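Local coordinates for glycoside hydrolase family 16 protein (Akkermansia muciniphila, PDB 6T2N) that probably cleaves mucin O-glycans internally, as an endo-beta-galactosidase of glycoside hydrolase family 16, at residues T104-F109 and M128-G133; D234-M239 and I248-T253. One frame throughout, in Å; residues are numbered along the deposited sequence.

Contact 1. Residues T104-F109 and M128-G133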
ATOM      1  N   THR A 104       7.114 -13.221  -6.991  1.00 62.86           N
ATOM      2  CA  THR A 104       7.591 -12.399  -8.135  1.00 63.01           C
ATOM      3  C   THR A 104       8.513 -13.321  -8.890  1.00 63.78           C
ATOM      4  O   THR A 104       9.416 -13.917  -8.255  1.00 64.45           O
ATOM      5  CB  THR A 104       8.223 -11.063  -7.704  1.00 62.69           C
ATOM      6  OG1 THR A 104       7.286 -10.282  -6.936  1.00 63.58           O
ATOM      7  CG2 THR A 104       8.699 -10.286  -8.905  1.00 60.16           C
ATOM      8  N   HIS A 105       8.185 -13.520 -10.154  1.00 63.19           N
ATOM      9  CA  HIS A 105       8.825 -14.523 -11.036  1.00 65.20           C
ATOM     10  C   HIS A 105       9.330 -13.793 -12.265  1.00 63.04           C
ATOM     11  O   HIS A 105       8.484 -13.161 -12.924  1.00 61.72           O
ATOM     12  CB  HIS A 105       7.838 -15.592 -11.534  1.00 65.18           C
ATOM     13  CG  HIS A 105       7.265 -16.452 -10.480  1.00 63.96           C
ATOM     14  ND1 HIS A 105       7.913 -17.551 -10.039  1.00 66.89           N
ATOM     15  CD2 HIS A 105       6.103 -16.374  -9.793  1.00 64.52           C
ATOM     16  CE1 HIS A 105       7.182 -18.127  -9.105  1.00 67.58           C
ATOM     17  NE2 HIS A 105       6.062 -17.435  -8.940  1.00 62.64           N
ATOM     18  N   PHE A 106      10.618 -13.921 -12.569  1.00 62.80           N
ATOM     19  CA  PHE A 106      11.174 -13.594 -13.899  1.00 62.02           C
ATOM     20  C   PHE A 106      10.469 -14.506 -14.917  1.00 62.76           C
ATOM     21  O   PHE A 106      10.738 -15.677 -14.910  1.00 62.69           O
ATOM     22  CB  PHE A 106      12.684 -13.781 -13.888  1.00 62.58           C
ATOM     23  CG  PHE A 106      13.276 -13.628 -15.251  1.00 64.43           C
ATOM     24  CD1 PHE A 106      13.503 -12.365 -15.761  1.00 64.34           C
ATOM     25  CD2 PHE A 106      13.544 -14.740 -16.042  1.00 65.81           C
ATOM     26  CE1 PHE A 106      14.036 -12.223 -17.039  1.00 66.05           C
ATOM     27  CE2 PHE A 106      14.063 -14.585 -17.317  1.00 66.60           C
ATOM     28  CZ  PHE A 106      14.298 -13.327 -17.816  1.00 64.72           C
ATOM     29  N   GLU A 107       9.552 -13.981 -15.728  1.00 63.56           N
ATOM     30  CA  GLU A 107       8.669 -14.793 -16.603  1.00 64.39           C
ATOM     31  C   GLU A 107       7.946 -13.847 -17.579  1.00 68.79           C
ATOM     32  O   GLU A 107       7.111 -13.028 -17.159  1.00 70.28           O
ATOM     33  CB  GLU A 107       7.717 -15.620 -15.749  1.00 62.52           C
ATOM     34  CG  GLU A 107       6.384 -15.825 -16.425  1.00 63.91           C
ATOM     35  CD  GLU A 107       5.319 -16.481 -15.568  1.00 66.49           C
ATOM     36  OE1 GLU A 107       5.245 -16.178 -14.350  1.00 70.91           O
ATOM     37  OE2 GLU A 107       4.541 -17.254 -16.116  1.00 64.53           O
ATOM     38  N   LYS A 108       8.284 -13.916 -18.859  1.00 73.54           N
ATOM     39  CA  LYS A 108       7.674 -13.036 -19.878  1.00 72.12           C
ATOM     40  C   LYS A 108       6.202 -13.399 -19.968  1.00 71.70           C
ATOM     41  O   LYS A 108       5.899 -14.586 -20.109  1.00 75.65           O
ATOM     42  CB  LYS A 108       8.373 -13.223 -21.216  1.00 75.34           C
ATOM     43  CG  LYS A 108       7.818 -12.407 -22.368  1.00 78.61           C
ATOM     44  CD  LYS A 108       8.675 -12.569 -23.582  1.00 83.79           C
ATOM     45  CE  LYS A 108       8.076 -11.956 -24.822  1.00 89.79           C
ATOM     46  NZ  LYS A 108       8.823 -12.404 -26.022  1.00 96.11           N
ATOM     47  N   PHE A 109       5.330 -12.405 -19.918  1.00 68.43           N
ATOM     48  CA  PHE A 109       3.876 -12.631 -19.727  1.00 68.86           C
ATOM     49  C   PHE A 109       3.116 -11.434 -20.284  1.00 67.44           C
ATOM     50  O   PHE A 109       3.566 -10.296 -20.085  1.00 64.32           O
ATOM     51  CB  PHE A 109       3.583 -12.877 -18.247  1.00 64.70           C
ATOM     52  CG  PHE A 109       2.210 -13.403 -17.929  1.00 63.64           C
ATOM     53  CD1 PHE A 109       1.161 -12.538 -17.680  1.00 62.04           C
ATOM     54  CD2 PHE A 109       1.970 -14.767 -17.836  1.00 66.22           C
ATOM     55  CE1 PHE A 109      -0.099 -13.017 -17.335  1.00 62.98           C
ATOM     56  CE2 PHE A 109       0.707 -15.242 -17.500  1.00 67.67           C
ATOM     57  CZ  PHE A 109      -0.324 -14.364 -17.220  1.00 64.51           C
ATOM     58  N   MET A 128       5.550  -8.032 -20.465  1.00 62.50           N
ATOM     59  CA  MET A 128       6.513  -7.619 -19.420  1.00 59.72           C
ATOM     60  C   MET A 128       7.399  -8.819 -19.145  1.00 60.02           C
ATOM     61  O   MET A 128       6.889  -9.927 -19.241  1.00 62.66           O
ATOM     62  CB  MET A 128       5.759  -7.205 -18.157  1.00 59.85           C
ATOM     63  CG  MET A 128       5.204  -5.775 -18.225  1.00 60.31           C
ATOM     64  SD  MET A 128       6.526  -4.571 -18.319  1.00 60.31           S
ATOM     65  CE  MET A 128       5.823  -3.267 -17.318  1.00 57.77           C
ATOM     66  N   PRO A 129       8.715  -8.690 -18.830  1.00 61.21           N
ATOM     67  CA  PRO A 129       9.443  -9.799 -18.198  1.00 64.21           C
ATOM     68  C   PRO A 129       8.773  -9.785 -16.822  1.00 66.77           C
ATOM     69  O   PRO A 129       8.043  -8.820 -16.585  1.00 74.48           O
ATOM     70  CB  PRO A 129      10.907  -9.338 -18.240  1.00 62.43           C
ATOM     71  CG  PRO A 129      10.835  -7.830 -18.219  1.00 58.64           C
ATOM     72  CD  PRO A 129       9.535  -7.466 -18.905  1.00 59.39           C
ATOM     73  N   TYR A 130       9.027 -10.676 -15.881  1.00 65.35           N
ATOM     74  CA  TYR A 130       8.510 -10.397 -14.453  1.00 63.78           C
ATOM     75  C   TYR A 130       6.971 -10.197 -14.236  1.00 61.19           C
ATOM     76  O   TYR A 130       6.326  -9.277 -14.675  1.00 53.94           O
ATOM     77  CB  TYR A 130       9.030  -9.132 -13.733  1.00 54.84           C
ATOM     78  CG  TYR A 130      10.510  -9.192 -13.424  1.00 55.84           C
ATOM     79  CD1 TYR A 130      11.045 -10.061 -12.431  1.00 56.77           C
ATOM     80  CD2 TYR A 130      11.388  -8.607 -14.302  1.00 59.35           C
ATOM     81  CE1 TYR A 130      12.427 -10.274 -12.272  1.00 60.01           C
ATOM     82  CE2 TYR A 130      12.773  -8.820 -14.169  1.00 64.19           C
ATOM     83  CZ  TYR A 130      13.292  -9.653 -13.153  1.00 65.02           C
ATOM     84  OH  TYR A 130      14.652  -9.774 -13.110  1.00 71.11           O
ATOM     85  N   THR A 131       6.419 -11.246 -13.546  1.00 63.16           N
ATOM     86  CA  THR A 131       5.028 -11.334 -13.042  1.00 60.86           C
ATOM     87  C   THR A 131       5.161 -11.135 -11.545  1.00 56.57           C
ATOM     88  O   THR A 131       6.237 -11.432 -11.004  1.00 59.43           O
ATOM     89  CB  THR A 131       4.402 -12.674 -13.451  1.00 63.36           C
ATOM     90  OG1 THR A 131       5.274 -13.708 -13.013  1.00 66.48           O
ATOM     91  CG2 THR A 131       4.262 -12.839 -14.945  1.00 63.44           C
ATOM     92  N   SER A 132       4.159 -10.579 -10.912  1.00 52.45           N
ATOM     93  CA  SER A 132       4.127 -10.526  -9.438  1.00 52.56           C
ATOM     94  C   SER A 132       2.658 -10.456  -9.043  1.00 52.73           C
ATOM     95  O   SER A 132       1.803 -10.530  -9.989  1.00 52.23           O
ATOM     96  CB  SER A 132       4.977  -9.367  -8.923  1.00 53.55           C
ATOM     97  OG  SER A 132       5.124  -9.419  -7.500  1.00 52.19           O
ATOM     98  N   GLY A 133       2.399 -10.235  -7.748  1.00 52.82           N
ATOM     99  CA  GLY A 133       1.023 -10.052  -7.206  1.00 56.73           C
ATOM    100  C   GLY A 133       0.773  -8.704  -6.522  1.00 56.61           C
ATOM    101  O   GLY A 133       1.677  -8.142  -5.903  1.00 56.55           O
TER

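Contact 2. Residues D234-M239 and I248-T253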
ATOM      1  N   ASP A 234      -7.059  14.539  13.439  1.00 72.81           N
ATOM      2  CA  ASP A 234      -6.023  15.525  13.829  1.00 73.37           C
ATOM      3  C   ASP A 234      -4.608  15.107  13.390  1.00 73.87           C
ATOM      4  O   ASP A 234      -3.812  16.061  13.100  1.00 72.20           O
ATOM      5  CB  ASP A 234      -6.063  15.777  15.326  1.00 76.98           C
ATOM      6  CG  ASP A 234      -7.113  16.796  15.739  1.00 80.20           C
ATOM      7  OD1 ASP A 234      -7.119  17.940  15.199  1.00 82.58           O
ATOM      8  OD2 ASP A 234      -7.928  16.447  16.591  1.00 82.67           O
ATOM      9  N   SER A 235      -4.275  13.798  13.342  1.00 73.33           N
ATOM     10  CA  SER A 235      -2.957  13.314  12.826  1.00 70.53           C
ATOM     11  C   SER A 235      -3.003  11.915  12.179  1.00 69.53           C
ATOM     12  O   SER A 235      -3.951  11.145  12.428  1.00 72.10           O
ATOM     13  CB  SER A 235      -1.926  13.327  13.918  1.00 70.07           C
ATOM     14  OG  SER A 235      -2.285  12.389  14.917  1.00 72.93           O
ATOM     15  N   ILE A 236      -1.945  11.600  11.414  1.00 65.75           N
ATOM     16  CA  ILE A 236      -1.532  10.224  11.047  1.00 62.05           C
ATOM     17  C   ILE A 236      -0.089   9.941  11.490  1.00 65.12           C
ATOM     18  O   ILE A 236       0.822  10.697  11.112  1.00 62.18           O
ATOM     19  CB  ILE A 236      -1.683   9.991   9.555  1.00 59.88           C
ATOM     20  CG1 ILE A 236      -3.058  10.410   9.065  1.00 57.33           C
ATOM     21  CG2 ILE A 236      -1.423   8.515   9.254  1.00 64.35           C
ATOM     22  CD1 ILE A 236      -3.159  10.402   7.581  1.00 55.50           C
ATOM     23  N   LYS A 237       0.072   8.852  12.256  1.00 69.70           N
ATOM     24  CA  LYS A 237       1.352   8.235  12.679  1.00 71.75           C
ATOM     25  C   LYS A 237       1.544   7.007  11.791  1.00 67.23           C
ATOM     26  O   LYS A 237       0.568   6.287  11.656  1.00 66.61           O
ATOM     27  CB  LYS A 237       1.305   7.812  14.158  1.00 78.62           C
ATOM     28  CG  LYS A 237       1.504   8.924  15.179  1.00 85.33           C
ATOM     29  CD  LYS A 237       0.536   8.939  16.384  1.00 95.39           C
ATOM     30  CE  LYS A 237       0.207  10.356  16.868  1.00101.07           C
ATOM     31  NZ  LYS A 237      -0.399  10.426  18.228  1.00103.58           N
ATOM     32  N   LEU A 238       2.741   6.839  11.206  1.00 63.33           N
ATOM     33  CA  LEU A 238       3.245   5.641  10.486  1.00 57.39           C
ATOM     34  C   LEU A 238       4.463   5.098  11.221  1.00 60.67           C
ATOM     35  O   LEU A 238       5.535   5.759  11.236  1.00 56.25           O
ATOM     36  CB  LEU A 238       3.648   6.010   9.065  1.00 53.13           C
ATOM     37  CG  LEU A 238       2.524   6.584   8.216  1.00 53.44           C
ATOM     38  CD1 LEU A 238       3.012   6.808   6.812  1.00 53.95           C
ATOM     39  CD2 LEU A 238       1.289   5.713   8.167  1.00 53.50           C
ATOM     40  N   MET A 239       4.297   3.898  11.773  1.00 67.68           N
ATOM     41  CA  MET A 239       5.361   3.196  12.520  1.00 72.51           C
ATOM     42  C   MET A 239       5.705   1.866  11.854  1.00 72.04           C
ATOM     43  O   MET A 239       4.878   1.336  11.053  1.00 68.42           O
ATOM     44  CB  MET A 239       4.923   2.923  13.956  1.00 80.64           C
ATOM     45  CG  MET A 239       4.783   4.178  14.823  1.00 84.86           C
ATOM     46  SD  MET A 239       3.756   3.818  16.265  1.00 85.95           S
ATOM     47  CE  MET A 239       2.149   3.868  15.476  1.00 83.08           C
ATOM     48  N   ILE A 248       2.141  13.186  10.430  1.00 64.79           N
ATOM     49  CA  ILE A 248       1.612  14.390   9.749  1.00 63.57           C
ATOM     50  C   ILE A 248       0.548  15.022  10.662  1.00 66.15           C
ATOM     51  O   ILE A 248      -0.174  14.250  11.287  1.00 63.99           O
ATOM     52  CB  ILE A 248       1.093  13.918   8.388  1.00 64.39           C
ATOM     53  CG1 ILE A 248       0.792  15.116   7.495  1.00 71.69           C
ATOM     54  CG2 ILE A 248      -0.112  13.005   8.518  1.00 61.71           C
ATOM     55  CD1 ILE A 248       0.213  14.704   6.162  1.00 72.73           C
ATOM     56  N   ASP A 249       0.518  16.357  10.856  1.00 71.48           N
ATOM     57  CA  ASP A 249      -0.611  17.036  11.560  1.00 69.68           C
ATOM     58  C   ASP A 249      -1.631  17.376  10.463  1.00 70.20           C
ATOM     59  O   ASP A 249      -1.247  18.051   9.486  1.00 67.50           O
ATOM     60  CB  ASP A 249      -0.108  18.176  12.458  1.00 71.08           C
ATOM     61  CG  ASP A 249      -1.167  19.140  12.992  1.00 73.71           C
ATOM     62  OD1 ASP A 249      -2.395  18.899  12.697  1.00 71.99           O
ATOM     63  OD2 ASP A 249      -0.758  20.163  13.680  1.00 74.70           O
ATOM     64  N   LEU A 250      -2.862  16.856  10.547  1.00 71.42           N
ATOM     65  CA  LEU A 250      -3.896  17.057   9.474  1.00 71.50           C
ATOM     66  C   LEU A 250      -4.429  18.533   9.462  1.00 71.06           C
ATOM     67  O   LEU A 250      -5.083  18.954   8.450  1.00 67.56           O
ATOM     68  CB  LEU A 250      -5.018  16.027   9.678  1.00 71.04           C
ATOM     69  CG  LEU A 250      -4.901  14.711   8.908  1.00 70.31           C
ATOM     70  CD1 LEU A 250      -3.457  14.349   8.611  1.00 69.43           C
ATOM     71  CD2 LEU A 250      -5.579  13.586   9.679  1.00 69.59           C
ATOM     72  N   ASN A 251      -4.165  19.335  10.505  1.00 69.58           N
ATOM     73  CA  ASN A 251      -4.530  20.804  10.527  1.00 77.88           C
ATOM     74  C   ASN A 251      -3.644  21.668   9.555  1.00 77.87           C
ATOM     75  O   ASN A 251      -4.008  22.659   9.083  1.00 77.27           O
ATOM     76  CB  ASN A 251      -4.571  21.517  11.949  1.00 78.41           C
ATOM     77  CG  ASN A 251      -5.748  20.667  12.788  1.00 83.36           C
ATOM     78  OD1 ASN A 251      -5.514  19.851  13.682  1.00 85.44           O
ATOM     79  ND2 ASN A 251      -6.979  20.832  12.555  1.00 78.42           N
ATOM     80  N   THR A 252      -2.579  20.949   8.982  1.00 75.36           N
ATOM     81  CA  THR A 252      -1.636  21.470   7.938  1.00 71.83           C
ATOM     82  C   THR A 252      -1.913  20.888   6.523  1.00 67.19           C
ATOM     83  O   THR A 252      -1.410  21.467   5.524  1.00 65.53           O
ATOM     84  CB  THR A 252      -0.179  21.192   8.316  1.00 68.24           C
ATOM     85  OG1 THR A 252      -0.061  19.790   8.065  1.00 69.08           O
ATOM     86  CG2 THR A 252       0.180  21.580   9.739  1.00 67.23           C
ATOM     87  N   THR A 253      -2.725  19.837   6.400  1.00 64.61           N
ATOM     88  CA  THR A 253      -3.132  19.306   5.068  1.00 64.05           C
ATOM     89  C   THR A 253      -4.541  19.796   4.698  1.00 67.18           C
ATOM     90  O   THR A 253      -5.225  19.064   3.962  1.00 67.80           O
ATOM     91  CB  THR A 253      -3.060  17.776   5.024  1.00 60.78           C
ATOM     92  OG1 THR A 253      -4.109  17.123   5.754  1.00 58.81           O
ATOM     93  CG2 THR A 253      -1.749  17.290   5.593  1.00 63.22           C
TER

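Contact 1. Residues T104-F109 and M128-G133
M128 and F109 face each other as an antiparallel hydrogen-bonded pair: M128 N gives to F109 O at 3.0 Å and F109 N returns a bond to M128 O. Both side chains leave on the same face of the sheet. P129 CB only grazes the F106 ring, 4.4 Å from F106 CE1. At Y130 phi is positive (59°), and the register slips by one residue between the M128-F109 pair and the T131-H105 pair. The Y130 ring receives F106 in a T-shaped stack: the F106 edge points at its face, with the planes at 75°. F106 CD1 comes closest, 3.8 Å from Y130 CZ. Y130 OH bonds to P284 O, and its ring meets Y290 edge-to-face. Residues 128-133 lie on strand 127-136, which is interrupted here, in one of the two curved sheets of the GH16 beta-sandwich. T131 and H105 form an isolated antiparallel hydrogen-bonded bridge: T131 N reaches H105 O at 2.9 Å and H105 N reaches T131 O at 3.0 Å. The two branches of T131 part ways. OG1, set between backbone N and carbonyl carbon (chi1 54°), donates to E107 OE1 at 2.8 Å, on the anti side and well out of the carboxylate plane, whereas CG2 packs against F109 CB and the start of its ring. E107 OE1 also forms salt bridges with R89 and K91, so a hydroxyl and two cations converge on one oxygen. S132 sets its hydroxyl beside that of T104, at a modelled separation too short to trust; S132 OG also bonds to S273 O.

Contact 2. Residues D234-M239 and I248-T253
The D249 carboxylate brings OD1 to 3.2 Å from D234 O, two acceptors with no hydrogen bond between them. Over the plane of the same carboxylate stands N251 N, 42° out of it and 2.9 Å from D249 OD1, which makes an Asx turn. With CG anti to the backbone N (chi1 167°), D249 can reach forward to this amide. The D234 carboxylate and the N251 side-chain amide meet obliquely, their planes 44° apart, though the rotation of that amide is uncertain. D234 O is instead engaged by L250 N at 2.8 Å, the donor standing above the carbonyl plane. Next comes S235, paired with D249 without backbone bonds between them; S235 CB rests on I248 O. I236 and I248 then form a hydrogen-bonded pair: I248 N lies in the carbonyl plane of I236 O at 2.9 Å, while the return bond from I236 N to I248 O is longer, 3.2 Å. On the face they share, the two isoleucines lie side by side, I236 CB 3.6 Å from I248 CG2, and L250 crosses I236 with CD1 4.0 Å from I236 CG1. F197 of strand 192-198, in the other sheet, touches both isoleucines. S235 and D249 occupy the reverse face. This is the open end of the antiparallel beta hairpin 235-240/243-249, whose apolar face looks into the core between the two sheets of the GH16 beta-sandwich.

From the N terminus, strand 99-104 runs in the sheet it shares with 93-96 and 292-302, starting next to G98 of the calcium site. Residues 104-109 then pass to the other sheet, where contact 1 closes the loop that carries helix 120-123 and returns along strand 127-136. The chain next builds much of both sheets before contact 2 closes the much shorter excursion of hairpin 235-240/243-249, which belongs to the sheet that strand 99-104 left. The two closures follow in series, neither nested nor crossed. Contacts 1 and 2 lie on opposite sides of the chain's centre; the centres of contact 1 and contact 2 are about 37 Å apart, and the nearest atoms of contact 1 and contact 2 about 20 Å.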